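Local coordinates for uncharacterized protein (Acinetobacter baumannii, PDB 4PAR) that cleaves DNA as a restriction endonuclease specific for 5-hydroxymethylcytosine, pairing a VSR-like nuclease domain with an SRA-like domain that probably recognises the modified base, at residues A283-K295 and A302-Y314. The protein carries 3 engineered substitutions. Residues are numbered along the deposited sequence; the frame is centred on the assembly and turned at random.
Engineered in segment 302-314: Ser309 (natural residue Cys). With nucleotides of chain C.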
loop_
_atom_site.group_PDB
_atom_site.type_symbol
_atom_site.label_atom_id
_atom_site.label_comp_id
_atom_site.label_asym_id
_atom_site.label_seq_id
_atom_site.Cartn_x
_atom_site.Cartn_y
_atom_site.Cartn_z
ATOM N N ALA F 283 13.748 9.209 1.002
ATOM C CA ALA F 283 14.565 9.879 2.014
ATOM C C ALA F 283 15.440 10.983 1.421
ATOM O O ALA F 283 16.009 10.830 0.339
ATOM C CB ALA F 283 15.421 8.868 2.752
ATOM N N MET F 284 15.524 12.099 2.140
ATOM C CA MET F 284 16.362 13.236 1.759
ATOM C C MET F 284 17.044 13.832 2.994
ATOM O O MET F 284 16.690 13.508 4.131
ATOM C CB MET F 284 15.540 14.312 1.041
ATOM C CG MET F 284 14.979 13.884 -0.302
ATOM S SD MET F 284 14.404 15.290 -1.275
ATOM C CE MET F 284 15.963 16.043 -1.727
ATOM N N TYR F 285 18.025 14.703 2.775
ATOM C CA TYR F 285 18.829 15.197 3.886
ATOM C C TYR F 285 18.905 16.723 3.910
ATOM O O TYR F 285 19.470 17.355 3.011
ATOM C CB TYR F 285 20.222 14.545 3.834
ATOM C CG TYR F 285 20.108 13.052 4.054
ATOM C CD1 TYR F 285 19.824 12.195 2.998
ATOM C CD2 TYR F 285 20.208 12.507 5.327
ATOM C CE1 TYR F 285 19.673 10.841 3.197
ATOM C CE2 TYR F 285 20.065 11.147 5.536
ATOM C CZ TYR F 285 19.796 10.319 4.466
ATOM O OH TYR F 285 19.649 8.963 4.663
ATOM N N ARG F 286 18.320 17.299 4.959
ATOM C CA ARG F 286 18.157 18.746 5.082
ATOM C C ARG F 286 19.145 19.349 6.069
ATOM O O ARG F 286 19.275 18.883 7.199
ATOM C CB ARG F 286 16.729 19.090 5.517
ATOM C CG ARG F 286 16.580 20.495 6.086
ATOM C CD ARG F 286 15.143 20.802 6.491
ATOM N NE ARG F 286 14.284 20.992 5.327
ATOM C CZ ARG F 286 14.210 22.123 4.637
ATOM N NH1 ARG F 286 14.942 23.170 4.993
ATOM N NH2 ARG F 286 13.409 22.207 3.589
ATOM N N PHE F 287 19.824 20.404 5.642
ATOM C CA PHE F 287 20.807 21.048 6.491
ATOM C C PHE F 287 20.100 21.758 7.634
ATOM O O PHE F 287 19.288 22.648 7.399
ATOM C CB PHE F 287 21.631 22.030 5.657
ATOM C CG PHE F 287 22.571 22.875 6.453
ATOM C CD1 PHE F 287 23.640 22.309 7.121
ATOM C CD2 PHE F 287 22.399 24.246 6.508
ATOM C CE1 PHE F 287 24.511 23.095 7.843
ATOM C CE2 PHE F 287 23.267 25.038 7.227
ATOM C CZ PHE F 287 24.327 24.463 7.892
ATOM N N MET F 288 20.386 21.347 8.868
ATOM C CA MET F 288 19.815 22.017 10.031
ATOM C C MET F 288 20.699 23.109 10.626
ATOM O O MET F 288 20.212 23.979 11.348
ATOM C CB MET F 288 19.491 20.987 11.116
ATOM C CG MET F 288 18.317 20.087 10.774
ATOM S SD MET F 288 16.883 21.037 10.228
ATOM C CE MET F 288 15.685 19.732 9.956
ATOM N N GLY F 289 21.994 23.067 10.334
ATOM C CA GLY F 289 22.902 24.066 10.872
ATOM C C GLY F 289 24.264 23.511 11.257
ATOM O O GLY F 289 24.574 22.341 11.007
ATOM N N LEU F 290 25.066 24.359 11.895
ATOM C CA LEU F 290 26.300 23.938 12.554
ATOM C C LEU F 290 26.125 24.046 14.064
ATOM O O LEU F 290 25.973 25.153 14.613
ATOM C CB LEU F 290 27.494 24.773 12.093
ATOM C CG LEU F 290 28.828 24.421 12.757
ATOM C CD1 LEU F 290 29.121 22.937 12.618
ATOM C CD2 LEU F 290 29.957 25.245 12.164
ATOM N N TYR F 291 26.162 22.884 14.717
ATOM C CA TYR F 291 25.798 22.730 16.122
ATOM C C TYR F 291 27.003 22.412 17.015
ATOM O O TYR F 291 27.966 21.768 16.582
ATOM C CB TYR F 291 24.744 21.621 16.276
ATOM C CG TYR F 291 23.350 21.988 15.810
ATOM C CD1 TYR F 291 23.088 22.249 14.471
ATOM C CD2 TYR F 291 22.290 22.049 16.708
ATOM C CE1 TYR F 291 21.816 22.578 14.040
ATOM C CE2 TYR F 291 21.014 22.378 16.288
ATOM C CZ TYR F 291 20.781 22.642 14.951
ATOM O OH TYR F 291 19.514 22.970 14.518
ATOM N N GLU F 292 26.926 22.853 18.268
ATOM C CA GLU F 292 28.010 22.662 19.227
ATOM C C GLU F 292 27.523 21.957 20.497
ATOM O O GLU F 292 26.430 22.235 20.997
ATOM C CB GLU F 292 28.645 24.011 19.574
ATOM C CG GLU F 292 30.009 23.921 20.232
ATOM C CD GLU F 292 30.701 25.269 20.301
ATOM O OE1 GLU F 292 31.835 25.383 19.791
ATOM O OE2 GLU F 292 30.106 26.216 20.858
ATOM N N PHE F 293 28.358 21.060 21.016
ATOM C CA PHE F 293 28.022 20.200 22.155
ATOM C C PHE F 293 28.098 20.968 23.480
ATOM O O PHE F 293 29.150 21.516 23.817
ATOM C CB PHE F 293 28.979 18.995 22.153
ATOM C CG PHE F 293 29.068 18.256 23.463
ATOM C CD1 PHE F 293 28.352 17.089 23.665
ATOM C CD2 PHE F 293 29.912 18.697 24.472
ATOM C CE1 PHE F 293 28.446 16.407 24.859
ATOM C CE2 PHE F 293 30.007 18.023 25.669
ATOM C CZ PHE F 293 29.278 16.875 25.864
ATOM N N GLN F 294 26.979 21.066 24.205
ATOM C CA GLN F 294 27.011 21.734 25.513
ATOM C C GLN F 294 27.060 20.833 26.762
ATOM O O GLN F 294 27.416 21.309 27.834
ATOM C CB GLN F 294 25.784 22.662 25.634
ATOM C CG GLN F 294 25.648 23.653 24.493
ATOM C CD GLN F 294 25.761 25.088 24.947
ATOM O OE1 GLN F 294 25.157 25.487 25.943
ATOM N NE2 GLN F 294 26.549 25.875 24.223
ATOM N N LYS F 295 26.685 19.556 26.633
ATOM C CA LYS F 295 26.416 18.753 27.841
ATOM C C LYS F 295 26.468 17.221 27.726
ATOM O O LYS F 295 26.087 16.672 26.706
ATOM C CB LYS F 295 25.042 19.168 28.370
ATOM C CG LYS F 295 24.579 18.419 29.596
ATOM C CD LYS F 295 23.368 19.107 30.249
ATOM C CE LYS F 295 23.247 20.595 29.877
ATOM N NZ LYS F 295 22.573 21.398 30.940
ATOM N N ALA F 302 23.095 13.879 25.695
ATOM C CA ALA F 302 23.833 14.810 24.844
ATOM C C ALA F 302 22.955 15.977 24.393
ATOM O O ALA F 302 21.792 15.791 24.043
ATOM C CB ALA F 302 24.400 14.084 23.633
ATOM N N VAL F 303 23.520 17.178 24.395
ATOM C CA VAL F 303 22.793 18.364 23.964
ATOM C C VAL F 303 23.665 19.198 23.036
ATOM O O VAL F 303 24.788 19.557 23.378
ATOM C CB VAL F 303 22.332 19.216 25.164
ATOM C CG1 VAL F 303 22.001 20.637 24.725
ATOM C CG2 VAL F 303 21.131 18.571 25.837
ATOM N N TRP F 304 23.138 19.494 21.855
ATOM C CA TRP F 304 23.863 20.235 20.838
ATOM C C TRP F 304 23.157 21.558 20.570
ATOM O O TRP F 304 22.011 21.573 20.132
ATOM C CB TRP F 304 23.973 19.412 19.547
ATOM C CG TRP F 304 24.510 18.019 19.760
ATOM C CD1 TRP F 304 23.807 16.922 20.173
ATOM C CD2 TRP F 304 25.863 17.579 19.572
ATOM N NE1 TRP F 304 24.638 15.831 20.256
ATOM C CE2 TRP F 304 25.904 16.207 19.892
ATOM C CE3 TRP F 304 27.042 18.213 19.164
ATOM C CZ2 TRP F 304 27.078 15.458 19.816
ATOM C CZ3 TRP F 304 28.205 17.467 19.090
ATOM C CH2 TRP F 304 28.215 16.105 19.417
ATOM N N LYS F 305 23.839 22.663 20.854
ATOM C CA LYS F 305 23.297 23.996 20.612
ATOM C C LYS F 305 23.765 24.484 19.245
ATOM O O LYS F 305 24.884 24.182 18.836
ATOM C CB LYS F 305 23.730 24.965 21.718
ATOM C CG LYS F 305 23.231 26.397 21.559
ATOM C CD LYS F 305 23.807 27.302 22.639
ATOM C CE LYS F 305 23.401 28.752 22.424
ATOM N NZ LYS F 305 23.949 29.305 21.155
ATOM N N ARG F 306 22.922 25.233 18.538
ATOM C CA ARG F 306 23.277 25.669 17.188
ATOM C C ARG F 306 23.983 27.021 17.210
ATOM O O ARG F 306 23.374 28.055 17.496
ATOM C CB ARG F 306 22.031 25.752 16.301
ATOM C CG ARG F 306 22.329 26.163 14.871
ATOM C CD ARG F 306 21.061 26.245 14.044
ATOM N NE ARG F 306 20.257 27.416 14.379
ATOM C CZ ARG F 306 19.026 27.626 13.922
ATOM N NH1 ARG F 306 18.457 26.737 13.120
ATOM N NH2 ARG F 306 18.362 28.720 14.272
ATOM N N VAL F 307 25.280 26.998 16.917
ATOM C CA VAL F 307 26.078 28.215 16.901
ATOM C C VAL F 307 26.247 28.854 15.523
ATOM O O VAL F 307 26.673 30.007 15.431
ATOM C CB VAL F 307 27.479 27.952 17.480
ATOM C CG1 VAL F 307 27.376 27.602 18.957
ATOM C CG2 VAL F 307 28.174 26.841 16.703
ATOM N N LYS F 308 25.906 28.140 14.453
ATOM C CA LYS F 308 26.078 28.728 13.121
ATOM C C LYS F 308 24.983 28.309 12.148
ATOM O O LYS F 308 24.529 27.170 12.157
ATOM C CB LYS F 308 27.458 28.372 12.544
ATOM C CG LYS F 308 28.600 29.280 13.031
ATOM C CD LYS F 308 29.950 28.939 12.390
ATOM C CE LYS F 308 30.026 29.360 10.921
ATOM N NZ LYS F 308 30.049 30.840 10.722
ATOM N N SER F 309 24.543 29.258 11.327
ATOM C CA SER F 309 23.523 28.994 10.319
ATOM C C SER F 309 24.100 28.761 8.919
ATOM O O SER F 309 23.356 28.517 7.967
ATOM C CB SER F 309 22.519 30.146 10.281
ATOM O OG SER F 309 21.870 30.292 11.535
ATOM N N GLU F 310 25.421 28.852 8.793
ATOM C CA GLU F 310 26.079 28.700 7.497
ATOM C C GLU F 310 27.364 27.889 7.620
ATOM O O GLU F 310 28.107 28.045 8.590
ATOM C CB GLU F 310 26.389 30.072 6.890
ATOM C CG GLU F 310 25.169 30.962 6.702
ATOM C CD GLU F 310 25.521 32.333 6.163
ATOM O OE1 GLU F 310 26.714 32.702 6.210
ATOM O OE2 GLU F 310 24.606 33.040 5.691
ATOM N N VAL F 311 27.630 27.023 6.645
ATOM C CA VAL F 311 28.888 26.273 6.649
ATOM C C VAL F 311 29.583 26.306 5.288
ATOM O O VAL F 311 28.964 26.064 4.255
ATOM C CB VAL F 311 28.680 24.800 7.076
ATOM C CG1 VAL F 311 28.398 24.711 8.566
ATOM C CG2 VAL F 311 27.562 24.152 6.277
ATOM N N GLN F 312 30.877 26.610 5.295
ATOM C CA GLN F 312 31.650 26.665 4.059
ATOM C C GLN F 312 31.846 25.264 3.477
ATOM O O GLN F 312 31.888 24.280 4.213
ATOM C CB GLN F 312 33.000 27.349 4.302
ATOM C CG GLN F 312 33.766 26.836 5.515
ATOM C CD GLN F 312 35.036 27.627 5.785
ATOM O OE1 GLN F 312 35.309 28.632 5.127
ATOM N NE2 GLN F 312 35.822 27.174 6.758
ATOM N N THR F 313 31.940 25.178 2.152
ATOM C CA THR F 313 32.119 23.894 1.482
ATOM C C THR F 313 33.554 23.705 0.997
ATOM O O THR F 313 34.372 24.618 1.094
ATOM C CB THR F 313 31.166 23.758 0.284
ATOM O OG1 THR F 313 31.509 24.730 -0.711
ATOM C CG2 THR F 313 29.730 23.984 0.725
ATOM N N TYR F 314 33.851 22.527 0.453
ATOM C CA TYR F 314 35.210 22.212 0.016
ATOM C C TYR F 314 35.236 21.256 -1.180
ATOM O O TYR F 314 34.423 20.338 -1.271
ATOM C CB TYR F 314 36.015 21.606 1.172
ATOM C CG TYR F 314 36.133 22.495 2.395
ATOM C CD1 TYR F 314 37.083 23.508 2.453
ATOM C CD2 TYR F 314 35.298 22.318 3.493
ATOM C CE1 TYR F 314 37.195 24.323 3.569
ATOM C CE2 TYR F 314 35.403 23.128 4.612
ATOM C CZ TYR F 314 36.352 24.127 4.644
ATOM O OH TYR F 314 36.459 24.931 5.757
ATOM P P DA C 7 20.141 6.881 1.866
ATOM O OP1 DA C 7 20.820 8.128 1.450
ATOM O OP2 DA C 7 18.856 6.949 2.600
ATOM O "O5'" DA C 7 19.939 5.949 0.583
ATOM C "C5'" DA C 7 21.006 5.758 -0.321
ATOM C "C4'" DA C 7 20.644 4.738 -1.382
ATOM O "O4'" DA C 7 20.452 3.441 -0.770
ATOM C "C3'" DA C 7 19.370 5.039 -2.168
ATOM O "O3'" DA C 7 19.644 4.935 -3.560
ATOM C "C2'" DA C 7 18.385 3.962 -1.697
ATOM C "C1'" DA C 7 19.319 2.823 -1.325
ATOM N N9 DA C 7 18.775 1.903 -0.326
ATOM C C8 DA C 7 18.370 2.216 0.938
ATOM N N7 DA C 7 17.941 1.189 1.630
ATOM C C5 DA C 7 18.080 0.119 0.764
ATOM C C6 DA C 7 17.795 -1.253 0.902
ATOM N N6 DA C 7 17.295 -1.788 2.019
ATOM N N1 DA C 7 18.048 -2.056 -0.154
ATOM C C2 DA C 7 18.554 -1.510 -1.270
ATOM N N3 DA C 7 18.861 -0.234 -1.518
ATOM C C4 DA C 7 18.597 0.538 -0.449
#
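Val311 splits its branches, CG1 reaching Leu290 CB and CG2 reaching Phe287 CE1, each at 3.6 Å. With CG anti to the backbone N (chi1 173°), the Phe287 ring reaches across to Val311 CG2 and has Ser309 O at its edge. Tyr291 and Arg306, a non-hydrogen-bonded pair of this antiparallel hairpin, meet by CH-pi contact: Arg306 CB stands 3.6 Å from the Tyr291 ring centroid, 13° off the normal. On the same face of the sheet Phe293 turns its edge toward the face of Trp304, with centroids of the Phe293 ring and the Trp304 six-membered ring 5.6 Å apart and planes at 71°. The bond from Leu290 N to Lys308 O (2.9 Å) is nearly straight. Val307 and Lys308 both face Leu290, a classic beta bulge that shifts the register by one; Leu290 O receives Lys308 N and, weakly, Val307 N. Glu292 and Lys305 bond both ways, and Gln294 N donates to Val303 O. Gln294 NE2 packs on Lys305 CD, while Glu292 forms its salt bridge with Lys268. Before the paired part, Tyr285 OH donates to OP2 of DA7 of chain C at 3.0 Å. Backbone ladder and side-chain packing together join these SRA-like-domain strands; the phosphate contact by itself would not discriminate the base.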